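Porin protein associated with imipenem resistance (Acinetobacter baumannii, PDB 4FUV) forms an eight-stranded beta-barrel in the outer membrane and probably takes part in the uptake of ornithine and the antibiotic imipenem. Local coordinates at residues 33-38 against 220-225; 104-109 against 212-217; 180-185 against 192-197. All blocks are in the same frame, centred on the assembly; numbering follows the deposited sequence.

How the contacts relate
Following the chain from its N terminus, strand 29-37 enters contact 1, which is completed only when the last strand, 213-224, is reached, so this loop spans nearly the whole barrel. Strand 95-114 then opens contact 2, closed at the beginning of the same strand 213-224. Contact 3 is a local closure, in which strand 177-187 meets the first turn of helix 194-207 just before the chain returns to that last strand. The loops nest without crossing, 3 within 2 and 2 within 1. Contacts 1 and 3 lie about 48 Å apart (centres), on opposite sides of the chain's centre; contact 2 joins strands across the bore.

Contact 1: residues 33-38 against 220-225; sequences ALLWQA and GVNFFW. With C8E ((hydroxyethyloxy)tri(ethyloxy)octane), chain F.
Near the chain-terminal end of the barrel, Leu35 reaches across the inner wall to meet Asn222 and Phe224. Its CD1 methyl does the work, lying 3.9 Å from Asn222 ND2 and 4.1 Å from Phe224 CE1. The leucine crosses each of these side chains at about a right angle, and it meets the phenylalanine ring obliquely. With Leu35 CG anti to the carbonyl carbon (chi1 -57°), the branch extends over the gap between strands whose CA atoms, Leu35 to Phe224, are still 9.0 Å apart. The spacing follows from the strand order of the barrel: strand 20-26 lies between 29-37 and 213-224 and pairs with both. Arg22 on this middle strand packs against Leu35 and Asn222. Alternation along strand 213-224 turns Asn222 and Phe224 to the interior, while Val221 and Phe223 take the other side. The Phe224 ring has a second role, as the aromatic partner of Lys157 in a cation-pi interaction. Detergent lies at the start of 220-225, where C6 of a C8E molecule comes within 3.6 Å of Gly220 O.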
loop_
_atom_site.group_PDB
_atom_site.type_symbol
_atom_site.label_atom_id
_atom_site.label_comp_id
_atom_site.label_asym_id
_atom_site.label_seq_id
_atom_site.Cartn_x
_atom_site.Cartn_y
_atom_site.Cartn_z
ATOM N N ALA A 33 -29.052 17.627 11.238
ATOM C CA ALA A 33 -29.506 17.766 12.615
ATOM C C ALA A 33 -29.875 19.206 12.940
ATOM O O ALA A 33 -29.387 20.145 12.307
ATOM C CB ALA A 33 -28.421 17.254 13.610
ATOM N N LEU A 34 -30.746 19.361 13.931
ATOM C CA LEU A 34 -31.027 20.664 14.537
ATOM C C LEU A 34 -30.103 20.741 15.737
ATOM O O LEU A 34 -29.827 19.707 16.374
ATOM C CB LEU A 34 -32.481 20.689 15.012
ATOM C CG LEU A 34 -33.451 21.788 14.591
ATOM C CD1 LEU A 34 -33.139 22.308 13.206
ATOM C CD2 LEU A 34 -34.865 21.239 14.663
ATOM N N LEU A 35 -29.613 21.938 16.047
ATOM C CA LEU A 35 -28.599 22.097 17.101
ATOM C C LEU A 35 -29.070 23.092 18.149
ATOM O O LEU A 35 -29.518 24.191 17.789
ATOM C CB LEU A 35 -27.299 22.642 16.506
ATOM C CG LEU A 35 -26.599 21.890 15.362
ATOM C CD1 LEU A 35 -25.451 22.744 14.770
ATOM C CD2 LEU A 35 -26.074 20.577 15.870
ATOM N N TRP A 36 -28.943 22.724 19.427
ATOM C CA TRP A 36 -29.208 23.635 20.541
ATOM C C TRP A 36 -27.907 23.830 21.299
ATOM O O TRP A 36 -27.076 22.919 21.347
ATOM C CB TRP A 36 -30.253 23.070 21.519
ATOM C CG TRP A 36 -31.659 22.993 20.987
ATOM C CD1 TRP A 36 -32.707 23.845 21.277
ATOM C CD2 TRP A 36 -32.180 22.025 20.085
ATOM N NE1 TRP A 36 -33.835 23.458 20.606
ATOM C CE2 TRP A 36 -33.539 22.332 19.857
ATOM C CE3 TRP A 36 -31.628 20.910 19.430
ATOM C CZ2 TRP A 36 -34.356 21.582 19.025
ATOM C CZ3 TRP A 36 -32.442 20.164 18.587
ATOM C CH2 TRP A 36 -33.791 20.501 18.396
ATOM N N GLN A 37 -27.729 25.015 21.884
ATOM C CA GLN A 37 -26.564 25.288 22.722
ATOM C C GLN A 37 -27.065 25.802 24.079
ATOM O O GLN A 37 -27.697 26.853 24.172
ATOM C CB GLN A 37 -25.616 26.283 22.031
ATOM C CG GLN A 37 -24.174 26.344 22.570
ATOM C CD GLN A 37 -23.282 25.164 22.134
ATOM O OE1 GLN A 37 -23.296 24.750 20.977
ATOM N NE2 GLN A 37 -22.491 24.635 23.074
ATOM N N ALA A 38 -26.829 25.023 25.130
ATOM C CA ALA A 38 -27.303 25.401 26.461
ATOM C C ALA A 38 -26.363 26.427 27.091
ATOM O O ALA A 38 -26.806 27.357 27.769
ATOM C CB ALA A 38 -27.449 24.176 27.361
ATOM N N GLY A 220 -19.627 17.247 7.347
ATOM C CA GLY A 220 -20.738 18.126 7.040
ATOM C C GLY A 220 -20.507 19.614 7.224
ATOM O O GLY A 220 -19.386 20.088 7.455
ATOM N N VAL A 221 -21.590 20.365 7.107
ATOM C CA VAL A 221 -21.532 21.805 7.207
ATOM C C VAL A 221 -22.500 22.271 8.278
ATOM O O VAL A 221 -23.638 21.811 8.329
ATOM C CB VAL A 221 -21.877 22.434 5.850
ATOM C CG1 VAL A 221 -21.760 23.952 5.907
ATOM C CG2 VAL A 221 -20.980 21.846 4.769
ATOM N N ASN A 222 -22.032 23.167 9.147
ATOM C CA ASN A 222 -22.848 23.755 10.194
ATOM C C ASN A 222 -23.335 25.139 9.756
ATOM O O ASN A 222 -22.576 25.921 9.174
ATOM C CB ASN A 222 -22.054 23.888 11.499
ATOM C CG ASN A 222 -21.604 22.537 12.060
ATOM O OD1 ASN A 222 -20.413 22.266 12.173
ATOM N ND2 ASN A 222 -22.561 21.699 12.423
ATOM N N PHE A 223 -24.599 25.433 10.027
ATOM C CA PHE A 223 -25.151 26.755 9.748
ATOM C C PHE A 223 -25.676 27.354 11.041
ATOM O O PHE A 223 -26.365 26.681 11.799
ATOM C CB PHE A 223 -26.285 26.676 8.717
ATOM C CG PHE A 223 -25.886 26.038 7.410
ATOM C CD1 PHE A 223 -25.315 26.796 6.395
ATOM C CD2 PHE A 223 -26.091 24.680 7.193
ATOM C CE1 PHE A 223 -24.949 26.212 5.194
ATOM C CE2 PHE A 223 -25.728 24.087 5.994
ATOM C CZ PHE A 223 -25.155 24.848 4.993
ATOM N N PHE A 224 -25.352 28.618 11.295
ATOM C CA PHE A 224 -25.816 29.288 12.507
ATOM C C PHE A 224 -26.566 30.566 12.178
ATOM O O PHE A 224 -26.081 31.397 11.415
ATOM C CB PHE A 224 -24.646 29.578 13.448
ATOM C CG PHE A 224 -24.001 28.331 13.990
ATOM C CD1 PHE A 224 -24.596 27.624 15.023
ATOM C CD2 PHE A 224 -22.820 27.846 13.442
ATOM C CE1 PHE A 224 -24.014 26.465 15.513
ATOM C CE2 PHE A 224 -22.231 26.701 13.931
ATOM C CZ PHE A 224 -22.827 26.007 14.968
ATOM N N TRP A 225 -27.763 30.699 12.736
ATOM C CA TRP A 225 -28.540 31.917 12.576
ATOM C C TRP A 225 -28.410 32.823 13.796
ATOM O O TRP A 225 -27.562 32.591 14.658
ATOM C CB TRP A 225 -30.005 31.591 12.324
ATOM C CG TRP A 225 -30.563 30.458 13.142
ATOM C CD1 TRP A 225 -30.845 30.467 14.487
ATOM C CD2 TRP A 225 -30.954 29.161 12.666
ATOM N NE1 TRP A 225 -31.377 29.258 14.866
ATOM C CE2 TRP A 225 -31.453 28.441 13.768
ATOM C CE3 TRP A 225 -30.925 28.551 11.407
ATOM C CZ2 TRP A 225 -31.919 27.128 13.652
ATOM C CZ3 TRP A 225 -31.390 27.259 11.295
ATOM C CH2 TRP A 225 -31.877 26.558 12.409
HETATM C C4 C8E F . -14.976 19.328 5.393
HETATM C C5 C8E F . -16.399 18.789 5.440
HETATM C C6 C8E F . -17.323 19.595 4.530
HETATM C C7 C8E F . -18.357 18.689 3.868
HETATM O O9 C8E F . -23.104 17.626 3.430
HETATM C C10 C8E F . -24.034 17.715 2.371
HETATM C C11 C8E F . -24.924 16.473 2.360
HETATM O O12 C8E F . -26.208 16.738 2.896
HETATM C C13 C8E F . -27.204 15.908 2.337
HETATM C C14 C8E F . -28.567 16.582 2.436
HETATM C C16 C8E F . -31.312 14.379 3.543
HETATM C C17 C8E F . -32.176 13.782 4.650
HETATM O O18 C8E F . -33.193 12.991 4.074
HETATM C C19 C8E F . -32.683 11.887 3.364
HETATM C C20 C8E F . -33.828 10.953 2.985
HETATM O O21 C8E F . -33.746 10.680 1.604
#

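Contact 2: residues 104-109 against 212-217. With C8E ((hydroxyethyloxy)tri(ethyloxy)octane), chain D; C8E ((hydroxyethyloxy)tri(ethyloxy)octane), chain J.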
loop_
_atom_site.group_PDB
_atom_site.type_symbol
_atom_site.label_atom_id
_atom_site.label_comp_id
_atom_site.label_asym_id
_atom_site.label_seq_id
_atom_site.Cartn_x
_atom_site.Cartn_y
_atom_site.Cartn_z
ATOM N N LEU A 104 -31.675 2.947 15.423
ATOM C CA LEU A 104 -30.854 2.527 14.300
ATOM C C LEU A 104 -31.584 1.525 13.412
ATOM O O LEU A 104 -32.282 0.653 13.907
ATOM C CB LEU A 104 -29.568 1.870 14.818
ATOM C CG LEU A 104 -28.669 2.828 15.597
ATOM C CD1 LEU A 104 -27.551 2.030 16.226
ATOM C CD2 LEU A 104 -28.122 3.877 14.643
ATOM N N ASP A 105 -31.400 1.646 12.104
ATOM C CA ASP A 105 -31.899 0.656 11.146
ATOM C C ASP A 105 -31.003 0.764 9.927
ATOM O O ASP A 105 -31.157 1.674 9.111
ATOM C CB ASP A 105 -33.376 0.916 10.784
ATOM C CG ASP A 105 -33.952 -0.118 9.821
ATOM O OD1 ASP A 105 -33.215 -0.975 9.294
ATOM O OD2 ASP A 105 -35.168 -0.065 9.569
ATOM N N ASN A 106 -30.052 -0.158 9.822
ATOM C CA ASN A 106 -29.053 -0.112 8.763
ATOM C C ASN A 106 -28.885 -1.478 8.100
ATOM O O ASN A 106 -28.579 -2.460 8.768
ATOM C CB ASN A 106 -27.708 0.364 9.325
ATOM C CG ASN A 106 -27.795 1.754 9.960
ATOM O OD1 ASN A 106 -27.646 2.772 9.277
ATOM N ND2 ASN A 106 -28.030 1.797 11.270
ATOM N N ASP A 107 -29.100 -1.539 6.792
ATOM C CA ASP A 107 -28.875 -2.770 6.055
ATOM C C ASP A 107 -27.688 -2.624 5.123
ATOM O O ASP A 107 -27.601 -1.671 4.349
ATOM C CB ASP A 107 -30.114 -3.149 5.248
ATOM C CG ASP A 107 -31.343 -3.304 6.114
ATOM O OD1 ASP A 107 -31.206 -3.727 7.281
ATOM O OD2 ASP A 107 -32.451 -2.999 5.629
ATOM N N TYR A 108 -26.774 -3.580 5.212
ATOM C CA TYR A 108 -25.663 -3.685 4.282
ATOM C C TYR A 108 -25.815 -4.964 3.443
ATOM O O TYR A 108 -26.170 -6.024 3.960
ATOM C CB TYR A 108 -24.344 -3.673 5.053
ATOM C CG TYR A 108 -24.194 -2.463 5.953
ATOM C CD1 TYR A 108 -24.706 -2.455 7.249
ATOM C CD2 TYR A 108 -23.561 -1.316 5.500
ATOM C CE1 TYR A 108 -24.568 -1.323 8.077
ATOM C CE2 TYR A 108 -23.429 -0.198 6.307
ATOM C CZ TYR A 108 -23.934 -0.203 7.593
ATOM O OH TYR A 108 -23.791 0.931 8.381
ATOM N N ASP A 109 -25.581 -4.848 2.141
ATOM C CA ASP A 109 -25.598 -5.996 1.244
ATOM C C ASP A 109 -24.364 -5.932 0.350
ATOM O O ASP A 109 -24.360 -5.232 -0.664
ATOM C CB ASP A 109 -26.875 -6.004 0.399
ATOM C CG ASP A 109 -26.934 -7.182 -0.567
ATOM O OD1 ASP A 109 -26.400 -7.064 -1.692
ATOM O OD2 ASP A 109 -27.513 -8.230 -0.207
ATOM N N LYS A 212 -19.826 -5.925 17.966
ATOM C CA LYS A 212 -20.889 -5.450 18.840
ATOM C C LYS A 212 -21.033 -3.928 18.814
ATOM O O LYS A 212 -21.918 -3.384 19.462
ATOM C CB LYS A 212 -20.671 -5.950 20.259
ATOM C CG LYS A 212 -20.840 -7.472 20.338
ATOM C CD LYS A 212 -20.367 -8.025 21.658
ATOM C CE LYS A 212 -20.349 -9.546 21.610
ATOM N NZ LYS A 212 -21.711 -10.033 21.860
ATOM N N TRP A 213 -20.161 -3.273 18.047
ATOM C CA TRP A 213 -20.166 -1.826 17.863
ATOM C C TRP A 213 -20.338 -1.500 16.393
ATOM O O TRP A 213 -19.740 -2.148 15.536
ATOM C CB TRP A 213 -18.842 -1.229 18.354
ATOM C CG TRP A 213 -18.586 -1.541 19.774
ATOM C CD1 TRP A 213 -18.016 -2.683 20.279
ATOM C CD2 TRP A 213 -18.907 -0.723 20.904
ATOM N NE1 TRP A 213 -17.961 -2.616 21.651
ATOM C CE2 TRP A 213 -18.497 -1.421 22.056
ATOM C CE3 TRP A 213 -19.493 0.538 21.046
ATOM C CZ2 TRP A 213 -18.662 -0.905 23.333
ATOM C CZ3 TRP A 213 -19.655 1.046 22.313
ATOM C CH2 TRP A 213 -19.237 0.331 23.442
ATOM N N LEU A 214 -21.159 -0.499 16.102
ATOM C CA LEU A 214 -21.262 0.039 14.755
ATOM C C LEU A 214 -20.474 1.345 14.712
ATOM O O LEU A 214 -20.902 2.348 15.303
ATOM C CB LEU A 214 -22.729 0.297 14.387
ATOM C CG LEU A 214 -22.995 0.992 13.048
ATOM C CD1 LEU A 214 -22.495 0.124 11.881
ATOM C CD2 LEU A 214 -24.492 1.357 12.857
ATOM N N PRO A 215 -19.320 1.340 14.026
ATOM C CA PRO A 215 -18.471 2.533 13.927
ATOM C C PRO A 215 -19.094 3.546 12.976
ATOM O O PRO A 215 -19.788 3.153 12.037
ATOM C CB PRO A 215 -17.155 1.994 13.342
ATOM C CG PRO A 215 -17.272 0.484 13.389
ATOM C CD PRO A 215 -18.733 0.189 13.323
ATOM N N VAL A 216 -18.863 4.833 13.218
ATOM C CA VAL A 216 -19.481 5.888 12.418
ATOM C C VAL A 216 -18.459 6.950 12.050
ATOM O O VAL A 216 -17.678 7.388 12.889
ATOM C CB VAL A 216 -20.598 6.602 13.205
ATOM C CG1 VAL A 216 -21.338 7.579 12.306
ATOM C CG2 VAL A 216 -21.561 5.589 13.776
ATOM N N GLY A 217 -18.457 7.350 10.791
ATOM C CA GLY A 217 -17.691 8.500 10.359
ATOM C C GLY A 217 -18.598 9.401 9.544
ATOM O O GLY A 217 -19.290 8.922 8.640
HETATM C C1 C8E D . -13.638 11.989 8.085
HETATM C C2 C8E D . -14.205 11.282 9.310
HETATM C C3 C8E D . -14.117 9.771 9.132
HETATM C C5 C8E D . -15.317 5.562 10.320
HETATM C C6 C8E D . -15.541 4.101 10.694
HETATM C C7 C8E D . -15.655 3.201 9.464
HETATM C C8 C8E D . -17.091 3.022 8.977
HETATM O O9 C8E D . -17.392 1.657 8.742
HETATM C C10 C8E D . -18.787 1.429 8.679
HETATM C C11 C8E D . -19.109 0.052 8.101
HETATM O O12 C8E D . -19.337 -0.865 9.149
HETATM C C13 C8E D . -20.211 -1.925 8.820
HETATM C C14 C8E D . -20.385 -2.764 10.078
HETATM O O15 C8E D . -19.276 -2.477 10.905
HETATM C C16 C8E D . -18.564 -3.611 11.355
HETATM C C17 C8E D . -17.733 -3.228 12.573
HETATM O O18 C8E D . -16.373 -3.461 12.293
HETATM C C8 C8E J . -15.790 5.457 20.610
HETATM O O9 C8E J . -15.338 5.832 19.318
HETATM C C10 C8E J . -14.054 6.436 19.376
HETATM C C11 C8E J . -13.318 6.176 18.058
HETATM O O18 C8E J . -15.299 0.164 18.122
HETATM C C19 C8E J . -14.747 -0.117 19.386
HETATM C C20 C8E J . -15.006 1.111 20.250
HETATM O O21 C8E J . -16.046 0.784 21.145
#
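The backbones of 104-109 and 212-217 stay well apart, 9.8 Å between the CA atoms of Asn106 and Leu214 at their nearest, so side chains alone bridge the space between the two strands. Leu214 is the bridging residue. Its CG stands anti to the backbone N (chi1 174°), which carries the fork toward the facing strand, and each methyl then finds a different polar side chain. CD2 lies 3.9 Å from Asn106 ND2, and CD1 lies 3.8 Å from Tyr108 OH. The Asn106 amide has its own polar partners: OD1 accepts hydrogen bonds from Asn72 ND2 and Asn74 ND2, and Asn106 ND2 is hydrogen-bonded too, which should limit the rotation of the group. Tyr108 OH is different: the contact buries it and the model supplies no hydrogen-bonding partner, so an apolar methyl is what it faces here.

Bound detergent adds to the packing. The ethylene-glycol part of one C8E passes over a face of the Tyr108 ring, with C13 4.3 Å above the plane and offset toward the rim, and its C14 is 4.0 Å from Leu214 CD1. The same molecule runs along the last strand, bringing C17 to 3.6 Å from Pro215 CD and C5 to 3.6 Å from Gly217 N. A second C8E sits at Trp213, its O21 3.2 Å above the centre of the indole face.

At the level of 104-109, strand 95-114 has 64-81 and 134-144 as neighbours, whereas 213-224 pairs with 20-26 and 162-172. Leu214 therefore meets Asn106 and Tyr108 across the bore, as is common in small eight-stranded outer-membrane barrels, where side chains from facing strands meet in the interior.

Contact 3: residues 180-185 against 192-197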
loop_
_atom_site.group_PDB
_atom_site.type_symbol
_atom_site.label_atom_id
_atom_site.label_comp_id
_atom_site.label_asym_id
_atom_site.label_seq_id
_atom_site.Cartn_x
_atom_site.Cartn_y
_atom_site.Cartn_z
ATOM N N LEU A 180 -24.597 -14.883 5.151
ATOM C CA LEU A 180 -23.506 -14.961 4.194
ATOM C C LEU A 180 -23.730 -16.218 3.361
ATOM O O LEU A 180 -24.062 -17.257 3.907
ATOM C CB LEU A 180 -22.181 -15.088 4.944
ATOM C CG LEU A 180 -21.190 -13.941 4.895
ATOM C CD1 LEU A 180 -19.948 -14.291 5.700
ATOM C CD2 LEU A 180 -20.834 -13.656 3.450
ATOM N N VAL A 181 -23.565 -16.116 2.047
ATOM C CA VAL A 181 -23.745 -17.259 1.154
ATOM C C VAL A 181 -22.770 -17.149 -0.016
ATOM O O VAL A 181 -22.491 -16.050 -0.503
ATOM C CB VAL A 181 -25.199 -17.344 0.630
ATOM C CG1 VAL A 181 -25.570 -16.078 -0.121
ATOM C CG2 VAL A 181 -25.390 -18.570 -0.257
ATOM N N SER A 182 -22.227 -18.281 -0.450
ATOM C CA SER A 182 -21.337 -18.297 -1.602
ATOM C C SER A 182 -21.976 -19.131 -2.693
ATOM O O SER A 182 -22.803 -19.991 -2.414
ATOM C CB SER A 182 -19.966 -18.887 -1.236
ATOM O OG SER A 182 -20.043 -20.296 -1.043
ATOM N N SER A 183 -21.608 -18.853 -3.935
ATOM C CA SER A 183 -21.946 -19.716 -5.042
ATOM C C SER A 183 -20.681 -19.916 -5.862
ATOM O O SER A 183 -19.808 -19.038 -5.898
ATOM C CB SER A 183 -23.061 -19.107 -5.891
ATOM O OG SER A 183 -22.684 -17.838 -6.383
ATOM N N GLY A 184 -20.581 -21.072 -6.506
ATOM C CA GLY A 184 -19.414 -21.418 -7.293
ATOM C C GLY A 184 -18.500 -22.373 -6.553
ATOM O O GLY A 184 -18.669 -22.635 -5.365
ATOM N N SER A 185 -17.510 -22.895 -7.253
ATOM C CA SER A 185 -16.597 -23.864 -6.674
ATOM C C SER A 185 -15.205 -23.273 -6.574
ATOM O O SER A 185 -14.839 -22.406 -7.365
ATOM C CB SER A 185 -16.547 -25.140 -7.527
ATOM O OG SER A 185 -17.734 -25.904 -7.402
ATOM N N GLN A 192 -10.807 -26.023 5.953
ATOM C CA GLN A 192 -12.225 -25.802 5.713
ATOM C C GLN A 192 -12.570 -25.853 4.242
ATOM O O GLN A 192 -11.793 -25.424 3.395
ATOM C CB GLN A 192 -12.634 -24.409 6.244
ATOM C CG GLN A 192 -12.609 -24.292 7.763
ATOM C CD GLN A 192 -13.110 -22.935 8.266
ATOM O OE1 GLN A 192 -12.592 -21.878 7.882
ATOM N NE2 GLN A 192 -14.125 -22.966 9.125
ATOM N N SER A 193 -13.762 -26.344 3.942
ATOM C CA SER A 193 -14.327 -26.157 2.618
ATOM C C SER A 193 -14.793 -24.710 2.513
ATOM O O SER A 193 -14.943 -24.019 3.531
ATOM C CB SER A 193 -15.534 -27.067 2.440
ATOM O OG SER A 193 -16.563 -26.652 3.322
ATOM N N LEU A 194 -15.024 -24.254 1.289
ATOM C CA LEU A 194 -15.526 -22.900 1.053
ATOM C C LEU A 194 -16.797 -22.616 1.857
ATOM O O LEU A 194 -16.911 -21.558 2.476
ATOM C CB LEU A 194 -15.798 -22.687 -0.443
ATOM C CG LEU A 194 -16.325 -21.301 -0.834
ATOM C CD1 LEU A 194 -15.458 -20.219 -0.203
ATOM C CD2 LEU A 194 -16.331 -21.154 -2.347
ATOM N N GLU A 195 -17.743 -23.564 1.840
ATOM C CA GLU A 195 -19.016 -23.401 2.546
ATOM C C GLU A 195 -18.806 -23.194 4.048
ATOM O O GLU A 195 -19.449 -22.348 4.665
ATOM C CB GLU A 195 -19.945 -24.604 2.303
ATOM C CG GLU A 195 -20.564 -24.664 0.917
ATOM C CD GLU A 195 -19.643 -25.283 -0.149
ATOM O OE1 GLU A 195 -18.475 -25.642 0.156
ATOM O OE2 GLU A 195 -20.101 -25.407 -1.306
ATOM N N GLU A 196 -17.887 -23.958 4.626
ATOM C CA GLU A 196 -17.619 -23.870 6.052
ATOM C C GLU A 196 -16.884 -22.593 6.406
ATOM O O GLU A 196 -17.114 -22.005 7.463
ATOM C CB GLU A 196 -16.782 -25.069 6.492
ATOM C CG GLU A 196 -17.545 -26.375 6.457
ATOM C CD GLU A 196 -16.632 -27.579 6.612
ATOM O OE1 GLU A 196 -15.489 -27.527 6.109
ATOM O OE2 GLU A 196 -17.057 -28.570 7.239
ATOM N N ALA A 197 -15.968 -22.192 5.534
ATOM C CA ALA A 197 -15.223 -20.965 5.738
ATOM C C ALA A 197 -16.220 -19.796 5.730
ATOM O O ALA A 197 -16.177 -18.931 6.608
ATOM C CB ALA A 197 -14.138 -20.795 4.664
HETATM O O HOH W 1 -18.553 -24.912 -3.446
#
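Leu194, in the first turn of helix 194-207, carries this contact with Ser182 of the strand and the carbonyl of Gly184. From CB the side chain sets out with CG anti to the backbone N (chi1 -180°), which points the branch at the strand. CG comes within 3.9 Å of Ser182 OG. Beyond it, CD2 meets two oxygens on the same side, 4.0 Å from Ser182 OG and 4.1 Å from Gly184 O. Leu194 also packs against Phe120 and Phe127, of strands 119-122 and 125-129.

The example shows how a helix is laid against a beta-sheet at the end of the barrel far from the chain termini, probably beyond the membrane-spanning part. The first turn is fixed by a capping box. Ser193, the N-cap, donates its backbone N to Glu196 OE1 (3.0 Å, N-H...O angle 169°), meeting the anti lone pair of that oxygen, while Glu196 N returns a bond of 3.3 Å to Ser193 OG. These reciprocal bonds satisfy two amides at the exposed start of the helix and hold the turn from which Leu194 projects.

Glu195 links to the strand through solvent. A water donates to Gly184 O at 3.0 Å and to Glu195 OE2 at 2.7 Å, bridging the carbonyl and the carboxylate. Further along the helix, Val198 continues the same packing against Leu180 and Ser182.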